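Local structure of isomaltodextranase (Arthrobacter globiformis, 5AWO) at residues Met544-Glu549 with Gly578-Asp583; Thr517-Val522 with Ala584-Val589; Ser26-Phe31 with Ala551-Val556; Pro15-Pro20 with Pro559-Phe564. The protein hydrolyses alpha-1,6-glucosidic linkages of dextran, removing isomaltose units one after another from the non-reducing chain ends. All coordinates share one frame; numbering follows the deposited sequence.

Interaction 1: Met544-Glu549 with Gly578-Asp583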
loop_
_atom_site.group_PDB
_atom_site.type_symbol
_atom_site.label_atom_id
_atom_site.label_comp_id
_atom_site.label_asym_id
_atom_site.label_seq_id
_atom_site.Cartn_x
_atom_site.Cartn_y
_atom_site.Cartn_z
ATOM N N MET A 544 17.935 12.672 -17.641
ATOM C CA MET A 544 17.187 12.255 -16.444
ATOM C C MET A 544 18.149 12.048 -15.306
ATOM O O MET A 544 19.309 11.684 -15.522
ATOM C CB MET A 544 16.430 10.936 -16.697
ATOM C CG MET A 544 15.410 11.031 -17.796
ATOM S SD MET A 544 13.925 11.968 -17.386
ATOM C CE MET A 544 13.548 12.842 -18.899
ATOM N N THR A 545 17.665 12.265 -14.086
ATOM C CA THR A 545 18.448 12.005 -12.897
ATOM C C THR A 545 18.225 10.564 -12.439
ATOM O O THR A 545 17.069 10.131 -12.318
ATOM C CB THR A 545 18.070 12.997 -11.779
ATOM O OG1 THR A 545 18.304 14.346 -12.236
ATOM C CG2 THR A 545 18.855 12.715 -10.521
ATOM N N VAL A 546 19.314 9.830 -12.212
ATOM C CA VAL A 546 19.266 8.409 -11.842
ATOM C C VAL A 546 19.988 8.199 -10.523
ATOM O O VAL A 546 21.124 8.657 -10.345
ATOM C CB VAL A 546 19.882 7.488 -12.915
ATOM C CG1 VAL A 546 19.880 6.026 -12.456
ATOM C CG2 VAL A 546 19.143 7.631 -14.240
ATOM N N THR A 547 19.314 7.529 -9.587
ATOM C CA THR A 547 19.929 7.120 -8.344
ATOM C C THR A 547 19.758 5.624 -8.099
ATOM O O THR A 547 18.874 4.967 -8.681
ATOM C CB THR A 547 19.358 7.866 -7.116
ATOM O OG1 THR A 547 17.934 7.638 -6.988
ATOM C CG2 THR A 547 19.616 9.345 -7.193
ATOM N N ALA A 548 20.641 5.098 -7.257
ATOM C CA ALA A 548 20.433 3.825 -6.572
ATOM C C ALA A 548 20.543 4.044 -5.070
ATOM O O ALA A 548 21.398 4.813 -4.600
ATOM C CB ALA A 548 21.428 2.776 -7.049
ATOM N N GLU A 549 19.655 3.383 -4.305
ATOM C CA GLU A 549 19.557 3.541 -2.871
ATOM C C GLU A 549 19.235 2.203 -2.210
ATOM O O GLU A 549 18.632 1.303 -2.853
ATOM C CB GLU A 549 18.425 4.516 -2.508
ATOM C CG GLU A 549 18.680 5.953 -2.942
ATOM C CD GLU A 549 17.535 6.908 -2.633
ATOM O OE1 GLU A 549 16.446 6.441 -2.202
ATOM O OE2 GLU A 549 17.698 8.134 -2.820
ATOM N N GLY A 578 24.691 2.670 -19.655
ATOM C CA GLY A 578 25.290 3.232 -18.483
ATOM C C GLY A 578 25.906 2.217 -17.561
ATOM O O GLY A 578 25.916 1.014 -17.832
ATOM N N THR A 579 26.423 2.739 -16.465
ATOM C CA THR A 579 27.030 1.970 -15.413
ATOM C C THR A 579 26.435 2.478 -14.121
ATOM O O THR A 579 26.393 3.681 -13.875
ATOM C CB THR A 579 28.557 2.196 -15.374
ATOM O OG1 THR A 579 29.150 1.572 -16.506
ATOM C CG2 THR A 579 29.174 1.614 -14.104
ATOM N N ILE A 580 26.003 1.554 -13.279
ATOM C CA ILE A 580 25.396 1.913 -12.020
ATOM C C ILE A 580 26.030 1.054 -10.935
ATOM O O ILE A 580 26.244 -0.143 -11.141
ATOM C CB ILE A 580 23.857 1.753 -12.116
ATOM C CG1 ILE A 580 23.166 2.406 -10.926
ATOM C CG2 ILE A 580 23.464 0.287 -12.260
ATOM C CD1 ILE A 580 21.664 2.539 -11.113
ATOM N N THR A 581 26.389 1.663 -9.816
ATOM C CA THR A 581 26.916 0.917 -8.688
ATOM C C THR A 581 25.728 0.400 -7.878
ATOM O O THR A 581 25.035 1.203 -7.256
ATOM C CB THR A 581 27.937 1.733 -7.836
ATOM O OG1 THR A 581 27.388 2.977 -7.355
ATOM C CG2 THR A 581 29.166 2.055 -8.690
ATOM N N LEU A 582 25.494 -0.921 -7.946
ATOM C CA LEU A 582 24.453 -1.625 -7.142
ATOM C C LEU A 582 25.112 -2.484 -6.066
ATOM O O LEU A 582 26.200 -3.039 -6.271
ATOM C CB LEU A 582 23.560 -2.512 -8.026
ATOM C CG LEU A 582 22.915 -1.881 -9.247
ATOM C CD1 LEU A 582 22.262 -2.941 -10.112
ATOM C CD2 LEU A 582 21.919 -0.797 -8.853
ATOM N N ASP A 583 24.466 -2.591 -4.907
ATOM C CA ASP A 583 24.986 -3.373 -3.794
ATOM C C ASP A 583 24.314 -4.743 -3.806
ATOM O O ASP A 583 23.319 -4.928 -4.499
ATOM C CB ASP A 583 24.788 -2.641 -2.442
ATOM C CG ASP A 583 25.827 -1.526 -2.187
ATOM O OD1 ASP A 583 26.803 -1.436 -2.949
ATOM O OD2 ASP A 583 25.709 -0.733 -1.191
#

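Interaction 2: Thr517-Val522 with Ala584-Val589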
loop_
_atom_site.group_PDB
_atom_site.type_symbol
_atom_site.label_atom_id
_atom_site.label_comp_id
_atom_site.label_asym_id
_atom_site.label_seq_id
_atom_site.Cartn_x
_atom_site.Cartn_y
_atom_site.Cartn_z
ATOM N N THR A 517 10.386 4.131 -10.243
ATOM C CA THR A 517 11.220 3.379 -9.317
ATOM C C THR A 517 11.126 1.888 -9.584
ATOM O O THR A 517 10.018 1.319 -9.690
ATOM C CB THR A 517 10.855 3.667 -7.842
ATOM O OG1 THR A 517 11.076 5.065 -7.564
ATOM C CG2 THR A 517 11.626 2.826 -6.872
ATOM N N PHE A 518 12.295 1.265 -9.659
ATOM C CA PHE A 518 12.466 -0.172 -9.869
ATOM C C PHE A 518 13.161 -0.758 -8.659
ATOM O O PHE A 518 14.112 -0.171 -8.124
ATOM C CB PHE A 518 13.360 -0.464 -11.087
ATOM C CG PHE A 518 12.863 0.110 -12.374
ATOM C CD1 PHE A 518 12.033 -0.624 -13.212
ATOM C CD2 PHE A 518 13.281 1.372 -12.787
ATOM C CE1 PHE A 518 11.602 -0.117 -14.418
ATOM C CE2 PHE A 518 12.848 1.889 -13.985
ATOM C CZ PHE A 518 12.009 1.156 -14.810
ATOM N N ALA A 519 12.731 -1.942 -8.232
ATOM C CA ALA A 519 13.457 -2.696 -7.245
ATOM C C ALA A 519 14.284 -3.741 -7.947
ATOM O O ALA A 519 13.778 -4.487 -8.759
ATOM C CB ALA A 519 12.505 -3.370 -6.275
ATOM N N VAL A 520 15.566 -3.809 -7.605
ATOM C CA VAL A 520 16.470 -4.743 -8.261
ATOM C C VAL A 520 17.285 -5.466 -7.191
ATOM O O VAL A 520 17.703 -4.865 -6.208
ATOM C CB VAL A 520 17.411 -4.028 -9.278
ATOM C CG1 VAL A 520 16.633 -3.163 -10.245
ATOM C CG2 VAL A 520 18.458 -3.202 -8.574
ATOM N N GLN A 521 17.490 -6.761 -7.399
ATOM C CA GLN A 521 18.261 -7.595 -6.476
ATOM C C GLN A 521 19.522 -8.068 -7.217
ATOM O O GLN A 521 19.423 -8.565 -8.337
ATOM C CB GLN A 521 17.414 -8.784 -6.012
ATOM C CG GLN A 521 17.923 -9.513 -4.768
ATOM C CD GLN A 521 17.429 -8.929 -3.449
ATOM O OE1 GLN A 521 16.604 -8.025 -3.430
ATOM N NE2 GLN A 521 17.953 -9.441 -2.338
ATOM N N VAL A 522 20.690 -7.844 -6.606
ATOM C CA VAL A 522 21.986 -8.322 -7.149
ATOM C C VAL A 522 22.801 -9.034 -6.058
ATOM O O VAL A 522 22.564 -8.832 -4.876
ATOM C CB VAL A 522 22.849 -7.180 -7.760
ATOM C CG1 VAL A 522 22.234 -6.656 -9.047
ATOM C CG2 VAL A 522 23.054 -6.063 -6.767
ATOM N N ALA A 584 24.895 -5.712 -3.095
ATOM C CA ALA A 584 24.318 -7.046 -2.997
ATOM C C ALA A 584 22.924 -6.909 -2.397
ATOM O O ALA A 584 22.748 -6.193 -1.438
ATOM C CB ALA A 584 25.149 -7.943 -2.093
ATOM N N GLY A 585 21.970 -7.619 -2.961
ATOM C CA GLY A 585 20.625 -7.644 -2.417
ATOM C C GLY A 585 19.830 -6.520 -3.023
ATOM O O GLY A 585 19.985 -6.230 -4.198
ATOM N N LEU A 586 18.994 -5.888 -2.199
ATOM C CA LEU A 586 17.929 -5.025 -2.692
ATOM C C LEU A 586 18.411 -3.601 -2.921
ATOM O O LEU A 586 18.912 -2.962 -2.005
ATOM C CB LEU A 586 16.765 -4.993 -1.691
ATOM C CG LEU A 586 15.595 -4.055 -2.050
ATOM C CD1 LEU A 586 14.879 -4.445 -3.338
ATOM C CD2 LEU A 586 14.623 -4.028 -0.878
ATOM N N ASN A 587 18.182 -3.117 -4.135
ATOM C CA ASN A 587 18.440 -1.729 -4.475
ATOM C C ASN A 587 17.184 -1.142 -5.084
ATOM O O ASN A 587 16.490 -1.823 -5.848
ATOM C CB ASN A 587 19.586 -1.613 -5.507
ATOM C CG ASN A 587 20.902 -2.146 -4.981
ATOM O OD1 ASN A 587 21.697 -1.408 -4.361
ATOM N ND2 ASN A 587 21.118 -3.441 -5.177
ATOM N N LEU A 588 16.919 0.123 -4.783
ATOM C CA LEU A 588 15.884 0.870 -5.478
ATOM C C LEU A 588 16.537 1.782 -6.500
ATOM O O LEU A 588 17.323 2.669 -6.117
ATOM C CB LEU A 588 15.039 1.685 -4.499
ATOM C CG LEU A 588 14.129 0.908 -3.533
ATOM C CD1 LEU A 588 13.228 -0.061 -4.290
ATOM C CD2 LEU A 588 14.883 0.167 -2.446
ATOM N N VAL A 589 16.248 1.552 -7.768
ATOM C CA VAL A 589 16.806 2.355 -8.854
ATOM C C VAL A 589 15.686 3.252 -9.323
ATOM O O VAL A 589 14.666 2.771 -9.845
ATOM C CB VAL A 589 17.355 1.470 -9.995
ATOM C CG1 VAL A 589 17.871 2.328 -11.142
ATOM C CG2 VAL A 589 18.473 0.573 -9.477
#

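Interaction 3: Ser26-Phe31 with Ala551-Val556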
loop_
_atom_site.group_PDB
_atom_site.type_symbol
_atom_site.label_atom_id
_atom_site.label_comp_id
_atom_site.label_asym_id
_atom_site.label_seq_id
_atom_site.Cartn_x
_atom_site.Cartn_y
_atom_site.Cartn_z
ATOM N N SER A 26 6.055 11.758 -1.765
ATOM C CA SER A 26 5.576 10.641 -0.952
ATOM C C SER A 26 6.372 10.508 0.327
ATOM O O SER A 26 7.519 10.973 0.414
ATOM C CB SER A 26 5.642 9.342 -1.751
ATOM O OG SER A 26 6.978 8.874 -1.897
ATOM N N ARG A 27 5.770 9.893 1.336
ATOM C CA ARG A 27 6.458 9.618 2.588
ATOM C C ARG A 27 7.688 8.763 2.382
ATOM O O ARG A 27 8.688 8.926 3.087
ATOM C CB ARG A 27 5.493 8.946 3.574
ATOM C CG ARG A 27 6.125 8.312 4.800
ATOM C CD ARG A 27 5.044 7.845 5.763
ATOM N NE ARG A 27 5.382 6.648 6.495
ATOM C CZ ARG A 27 5.964 6.589 7.687
ATOM N NH1 ARG A 27 6.191 5.435 8.242
ATOM N NH2 ARG A 27 6.344 7.707 8.333
ATOM N N ASN A 28 7.626 7.824 1.438
ATOM C CA ASN A 28 8.832 7.128 0.979
ATOM C C ASN A 28 9.563 6.419 2.098
ATOM O O ASN A 28 10.822 6.454 2.187
ATOM C CB ASN A 28 9.739 8.193 0.298
ATOM C CG ASN A 28 10.936 7.617 -0.414
ATOM O OD1 ASN A 28 10.882 6.594 -1.103
ATOM N ND2 ASN A 28 12.060 8.322 -0.277
ATOM N N SER A 29 8.809 5.748 2.962
ATOM C CA SER A 29 9.379 5.076 4.121
ATOM C C SER A 29 9.969 3.701 3.762
ATOM O O SER A 29 9.703 3.142 2.713
ATOM C CB SER A 29 8.331 4.883 5.199
ATOM O OG SER A 29 7.579 3.689 4.935
ATOM N N VAL A 30 10.737 3.142 4.702
ATOM C CA VAL A 30 11.274 1.813 4.552
ATOM C C VAL A 30 10.148 0.785 4.326
ATOM O O VAL A 30 10.355 -0.231 3.665
ATOM C CB VAL A 30 12.159 1.453 5.779
ATOM C CG1 VAL A 30 11.387 1.463 7.086
ATOM C CG2 VAL A 30 12.911 0.158 5.560
ATOM N N PHE A 31 8.964 1.042 4.884
ATOM C CA PHE A 31 7.858 0.099 4.698
ATOM C C PHE A 31 7.420 -0.003 3.244
ATOM O O PHE A 31 7.331 -1.118 2.694
ATOM C CB PHE A 31 6.673 0.493 5.566
ATOM C CG PHE A 31 6.940 0.334 7.029
ATOM C CD1 PHE A 31 6.849 -0.906 7.651
ATOM C CD2 PHE A 31 7.282 1.437 7.790
ATOM C CE1 PHE A 31 7.122 -1.039 8.999
ATOM C CE2 PHE A 31 7.537 1.306 9.131
ATOM C CZ PHE A 31 7.457 0.074 9.737
ATOM N N ALA A 551 17.044 0.217 0.800
ATOM C CA ALA A 551 15.633 0.361 1.216
ATOM C C ALA A 551 15.438 1.504 2.206
ATOM O O ALA A 551 14.399 2.175 2.176
ATOM C CB ALA A 551 15.103 -0.939 1.774
ATOM N N ASP A 552 16.450 1.788 3.034
ATOM C CA ASP A 552 16.376 2.901 4.002
ATOM C C ASP A 552 16.683 4.292 3.416
ATOM O O ASP A 552 16.782 5.272 4.167
ATOM C CB ASP A 552 17.244 2.614 5.248
ATOM C CG ASP A 552 18.705 2.934 5.046
ATOM O OD1 ASP A 552 19.138 3.092 3.888
ATOM O OD2 ASP A 552 19.391 3.042 6.109
ATOM N N ARG A 553 16.815 4.356 2.095
ATOM C CA ARG A 553 17.068 5.581 1.303
ATOM C C ARG A 553 18.552 5.960 1.209
ATOM O O ARG A 553 18.866 6.871 0.454
ATOM C CB ARG A 553 16.261 6.811 1.767
ATOM C CG ARG A 553 14.745 6.648 1.652
ATOM C CD ARG A 553 14.047 7.824 2.303
ATOM N NE ARG A 553 14.393 7.878 3.708
ATOM C CZ ARG A 553 14.012 6.981 4.615
ATOM N NH1 ARG A 553 13.228 5.951 4.281
ATOM N NH2 ARG A 553 14.407 7.132 5.878
ATOM N N SER A 554 19.419 5.239 1.898
ATOM C CA SER A 554 20.873 5.534 1.838
ATOM C C SER A 554 21.337 5.469 0.390
ATOM O O SER A 554 21.066 4.517 -0.335
ATOM C CB SER A 554 21.660 4.519 2.662
ATOM O OG SER A 554 21.339 4.563 4.067
ATOM N N THR A 555 22.093 6.478 -0.053
ATOM C CA THR A 555 22.546 6.543 -1.429
ATOM C C THR A 555 23.652 5.499 -1.782
ATOM O O THR A 555 24.656 5.412 -1.072
ATOM C CB THR A 555 23.014 7.984 -1.721
ATOM O OG1 THR A 555 21.893 8.876 -1.583
ATOM C CG2 THR A 555 23.558 8.106 -3.089
ATOM N N VAL A 556 23.428 4.707 -2.833
ATOM C CA VAL A 556 24.381 3.706 -3.392
ATOM C C VAL A 556 25.079 4.306 -4.621
ATOM O O VAL A 556 26.278 4.062 -4.861
ATOM C CB VAL A 556 23.666 2.381 -3.852
ATOM C CG1 VAL A 556 24.643 1.372 -4.463
ATOM C CG2 VAL A 556 22.964 1.710 -2.693
#

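Interaction 4: Pro15-Pro20 with Pro559-Phe564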
loop_
_atom_site.group_PDB
_atom_site.type_symbol
_atom_site.label_atom_id
_atom_site.label_comp_id
_atom_site.label_asym_id
_atom_site.label_seq_id
_atom_site.Cartn_x
_atom_site.Cartn_y
_atom_site.Cartn_z
ATOM N N PRO A 15 29.557 11.734 -20.869
ATOM C CA PRO A 15 29.743 11.253 -19.498
ATOM C C PRO A 15 28.700 11.826 -18.544
ATOM O O PRO A 15 28.210 12.934 -18.761
ATOM C CB PRO A 15 31.144 11.759 -19.131
ATOM C CG PRO A 15 31.838 11.954 -20.437
ATOM C CD PRO A 15 30.766 12.389 -21.394
ATOM N N VAL A 16 28.355 11.071 -17.505
ATOM C CA VAL A 16 27.356 11.534 -16.543
ATOM C C VAL A 16 27.944 12.636 -15.660
ATOM O O VAL A 16 29.156 12.708 -15.467
ATOM C CB VAL A 16 26.778 10.381 -15.680
ATOM C CG1 VAL A 16 26.193 9.293 -16.570
ATOM C CG2 VAL A 16 27.826 9.811 -14.729
ATOM N N THR A 17 27.066 13.493 -15.148
ATOM C CA THR A 17 27.438 14.612 -14.290
ATOM C C THR A 17 26.611 14.551 -13.012
ATOM O O THR A 17 25.537 13.940 -12.994
ATOM C CB THR A 17 27.186 15.961 -14.989
ATOM O OG1 THR A 17 25.846 16.013 -15.491
ATOM C CG2 THR A 17 28.154 16.153 -16.165
ATOM N N ALA A 18 27.114 15.170 -11.948
ATOM C CA ALA A 18 26.417 15.202 -10.672
ATOM C C ALA A 18 25.096 15.947 -10.830
ATOM O O ALA A 18 25.000 16.914 -11.582
ATOM C CB ALA A 18 27.283 15.856 -9.598
ATOM N N ALA A 19 24.069 15.472 -10.125
ATOM C CA ALA A 19 22.750 16.087 -10.182
ATOM C C ALA A 19 22.237 16.301 -8.768
ATOM O O ALA A 19 22.597 15.556 -7.863
ATOM C CB ALA A 19 21.787 15.198 -10.960
ATOM N N PRO A 20 21.386 17.311 -8.570
ATOM C CA PRO A 20 20.730 17.431 -7.277
ATOM C C PRO A 20 19.660 16.340 -7.079
ATOM O O PRO A 20 19.244 15.716 -8.058
ATOM C CB PRO A 20 20.083 18.812 -7.314
ATOM C CG PRO A 20 20.051 19.222 -8.744
ATOM C CD PRO A 20 20.887 18.283 -9.554
ATOM N N PRO A 559 23.019 11.058 -7.107
ATOM C CA PRO A 559 22.264 11.313 -8.323
ATOM C C PRO A 559 23.191 11.795 -9.426
ATOM O O PRO A 559 24.096 12.595 -9.161
ATOM C CB PRO A 559 21.275 12.419 -7.923
ATOM C CG PRO A 559 21.342 12.534 -6.449
ATOM C CD PRO A 559 22.686 12.007 -6.039
ATOM N N VAL A 560 22.982 11.283 -10.627
ATOM C CA VAL A 560 23.692 11.755 -11.807
ATOM C C VAL A 560 22.717 11.982 -12.950
ATOM O O VAL A 560 21.697 11.295 -13.067
ATOM C CB VAL A 560 24.812 10.787 -12.265
ATOM C CG1 VAL A 560 25.906 10.692 -11.209
ATOM C CG2 VAL A 560 24.260 9.409 -12.618
ATOM N N HIS A 561 23.035 12.955 -13.793
ATOM C CA HIS A 561 22.303 13.165 -15.025
ATOM C C HIS A 561 22.805 12.147 -16.022
ATOM O O HIS A 561 24.006 12.097 -16.315
ATOM C CB HIS A 561 22.536 14.572 -15.585
ATOM C CG HIS A 561 22.056 15.675 -14.694
ATOM N ND1 HIS A 561 20.722 15.898 -14.440
ATOM C CD2 HIS A 561 22.733 16.632 -14.015
ATOM C CE1 HIS A 561 20.596 16.932 -13.628
ATOM N NE2 HIS A 561 21.804 17.402 -13.361
ATOM N N VAL A 562 21.894 11.320 -16.524
ATOM C CA VAL A 562 22.167 10.394 -17.605
ATOM C C VAL A 562 21.588 11.016 -18.870
ATOM O O VAL A 562 20.496 11.587 -18.838
ATOM C CB VAL A 562 21.541 9.007 -17.319
ATOM C CG1 VAL A 562 21.730 8.076 -18.504
ATOM C CG2 VAL A 562 22.148 8.414 -16.061
ATOM N N SER A 563 22.330 10.965 -19.975
ATOM C CA SER A 563 21.922 11.665 -21.183
ATOM C C SER A 563 21.251 10.738 -22.171
ATOM O O SER A 563 21.626 9.570 -22.281
ATOM C CB SER A 563 23.138 12.354 -21.837
ATOM O OG SER A 563 23.705 13.287 -20.937
ATOM N N PHE A 564 20.273 11.280 -22.890
ATOM C CA PHE A 564 19.408 10.542 -23.800
ATOM C C PHE A 564 19.309 11.282 -25.148
ATOM O O PHE A 564 18.607 12.282 -25.257
ATOM C CB PHE A 564 18.009 10.386 -23.175
ATOM C CG PHE A 564 17.994 9.545 -21.927
ATOM C CD1 PHE A 564 18.250 10.105 -20.684
ATOM C CD2 PHE A 564 17.712 8.186 -21.993
ATOM C CE1 PHE A 564 18.238 9.330 -19.530
ATOM C CE2 PHE A 564 17.704 7.410 -20.839
ATOM C CZ PHE A 564 17.966 7.978 -19.611
HETATM O O HOH W 1 24.901 13.200 -18.725
#

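Interaction 1: Met544-Glu549 with Gly578-Asp583
The strand carrying Val546 and Ala548 runs nearly parallel to the one carrying Ile580 and Leu582, 19° apart in direction and 7.6 Å at closest approach, so the two meet through side chains and not through backbone hydrogen bonds. Ile580 reaches across toward both Val546 and Ala548. Its CG1 lies opposite the backbone nitrogen (chi1 -168°) and chi2 is also extended, which delivers CD1 between two residues of the facing strand. CD1 lies 4.1 Å from Val546 CG1 on one hand and 4.1 Å from Ala548 CB on the other. The valine and isoleucine side chains cross at about a right angle, a methyl of one against the end of the other. This is packing between the two sheets of a beta-sandwich, the fold of CBM35 carbohydrate-binding modules: strand 542-549 belongs to one sheet and strand 574-582 to the other. Val546 and Ala548 point inward and are apolar, whereas Thr547 between them and Glu549 beyond point away. Ala548 suits the place where Leu582 leans in, because its single methyl meets the leucine CD2 at 4.0 Å and also sits 3.9 Å from Thr581 O. That carbonyl oxygen is buried here and has no polar partner in the model. Thr581 OG1, by contrast, is bonded to Val556 O, at the corner near the start of strand 555-564. Tyr532 and Ile530 of strand 526-535 extend the apolar layer beside Val546 and Ile580, and Val589 packs against both Ile580 and Leu582.

Interaction 2: Thr517-Val522 with Ala584-Val589
Val520 and Asn587 cross on one face of the paired strands, the valine CG2 resting 3.6 Å from the asparagine CB. On the same face CG2 also meets Val589 CG2 at 3.9 Å, so one methyl bridges two residues of the partner strand; CG1 stands anti to the carbonyl carbon (chi1 -51°), which puts CG2 between the backbone N and the carbonyl carbon, facing the partner strand. The Phe518 ring presents an edge to Val589 O, its CD2 3.5 Å away. Asn587 is the polar member of this face, and its ND2 is held by Asp583 O just before the strand. The strands are antiparallel neighbours in a sheet of the CBM35 beta-sandwich. Phe518 with Val589 and Val520 with Asn587 form hydrogen-bonded pairs, each with two N-O bonds of 2.8 Å, and the face they share looks into the sandwich core, where Tyr476, Leu603 and Ile580 lie. Branched and aromatic residues fit that buried side. On the reverse face Ala519 CB touches Leu586 CD1 and Leu588 CD1, both at 3.9 Å, its small side chain admitting the two leucine ends together. Gln521 folds back over the partner backbone: its chain bends at chi2 (88°), bringing CD to 3.4 Å from Gly585 C and NE2 to 3.2 Å from Gly585 CA. Gly585, at phi 89° and psi -141°, has backbone angles suited to glycine, and the Gln521 amide lies directly against its CA. Pro401, in the loop between strands 395-399 and 405-410, covers Ala519 and Gln521 on this side.

Interaction 3: Ser26-Phe31 with Ala551-Val556
Two residues with positive phi meet here, Asn28 at 58° and Arg553 at 85°: the turn at Asn28 offers its carbonyl oxygen, and Arg553 points toward it. Arg553, its chain bent at chi3, carries NH1 to Asn28 O at 3.2 Å, a weak and poorly aligned bond. Meanwhile its aliphatic part runs past the asparagine side chain in the opposite direction, CD lying 3.3 Å from Asn28 ND2, with the amide and guanidinium planes 71° apart, while Asn28 OD1 accepts from Arg33 NH1. A long, flexible cation suits the position, because the stronger partner of NH1 is Glu239 OE1, which also accepts from Val30 N, the nitrogen set at the edge of the guanidinium plane. Glu239 thus joins the arginine to the first turn of helix 30-34. Close by, Val30 CA comes to 3.9 Å from Ala551 O, an oxygen that takes a bond from Arg33 NE. The loop itself is stiffened by Asp552, whose OD1 accepts from Ser554 N at 2.9 Å and from Ser554 OG at 2.7 Å. The first of these makes an Asx turn, and two donors on one oxygen fix the carboxylate. In the facing segment Ser29 is the N-cap of helix 30-34, its OG accepting weakly from Phe31 N and also bonded to Asp262 OD1. Arg27 forms a salt bridge with that same carboxylate, so the loop from the CBM35 module abuts the segment that buttresses Asp262, the putative proton donor of the GH27 catalytic barrel.

Interaction 4: Pro15-Pro20 with Pro559-Phe564
Backbone hydrogen bonds join Thr17 and Ala19 to His561 and Pro559 of strand 559-564. His561 N donates to Thr17 O at 2.8 Å, close to straight along the carbonyl direction. Ala19 N gives its hydrogen to Pro559 O at 3.0 Å, but from well above the carbonyl plane, so that bond is less well directed. Proline, lacking an N-H, can take part only as acceptor, which is the role Pro559 has here; the peptide before it is cis. Ala18 and Val560 face each other as a non-hydrogen-bonded antiparallel pair.

Ring contacts centre on His561. Ala19 CB sits over the middle of one ring face, 3.3 Å from the centroid and 14° off the normal, a CH-pi contact that a methyl group can make at such close range. Thr17 OG1 approaches instead at the ring edge, in its plane, 3.5 Å from CD2. The ring is held in its rotation by a bond from ND1 to Asp597.

Apolar packing follows on the other side. Val16 and Val560 cross obliquely with CB to CB 4.0 Å, and Val16 CG1 lies alongside Val562 CG2, both valines pointing the same way. The branched valines of the strand give Val16, itself exposed, an apolar surface to lie on.

One water bridges the two segments, donating to His561 O and weakly to Pro15 O.

The short, weakly bonded strand 17-18 is an outermost strand of its sheet and lies against strand 555-564, whose far side pairs with strand 542-549 through Val560 and Val562.

All four contacts lie in or at the CBM35 beta-sandwich. Along the chain the segments run 15-20, 26-31, 517-522, 544-549, 551-556, 559-564, 578-583 and 584-589. All four reach one antiparallel sheet, ordered 17-18, 555-564, 542-549, 585-592, 515-522, 482-484. Interactions 2 and 4 join neighbouring strands in it, and interaction 1 crosses to the opposite sheet. The centres of interactions 2 and 4 are each about 10 Å from that of interaction 1, and 19 Å from each other. Interaction 3, which shares strand 555-564 with interaction 4, about 21 Å away, meets helix 30-34. The N-terminal segment thus edges the sheet first and then passes to the catalytic barrel, tying module and barrel together.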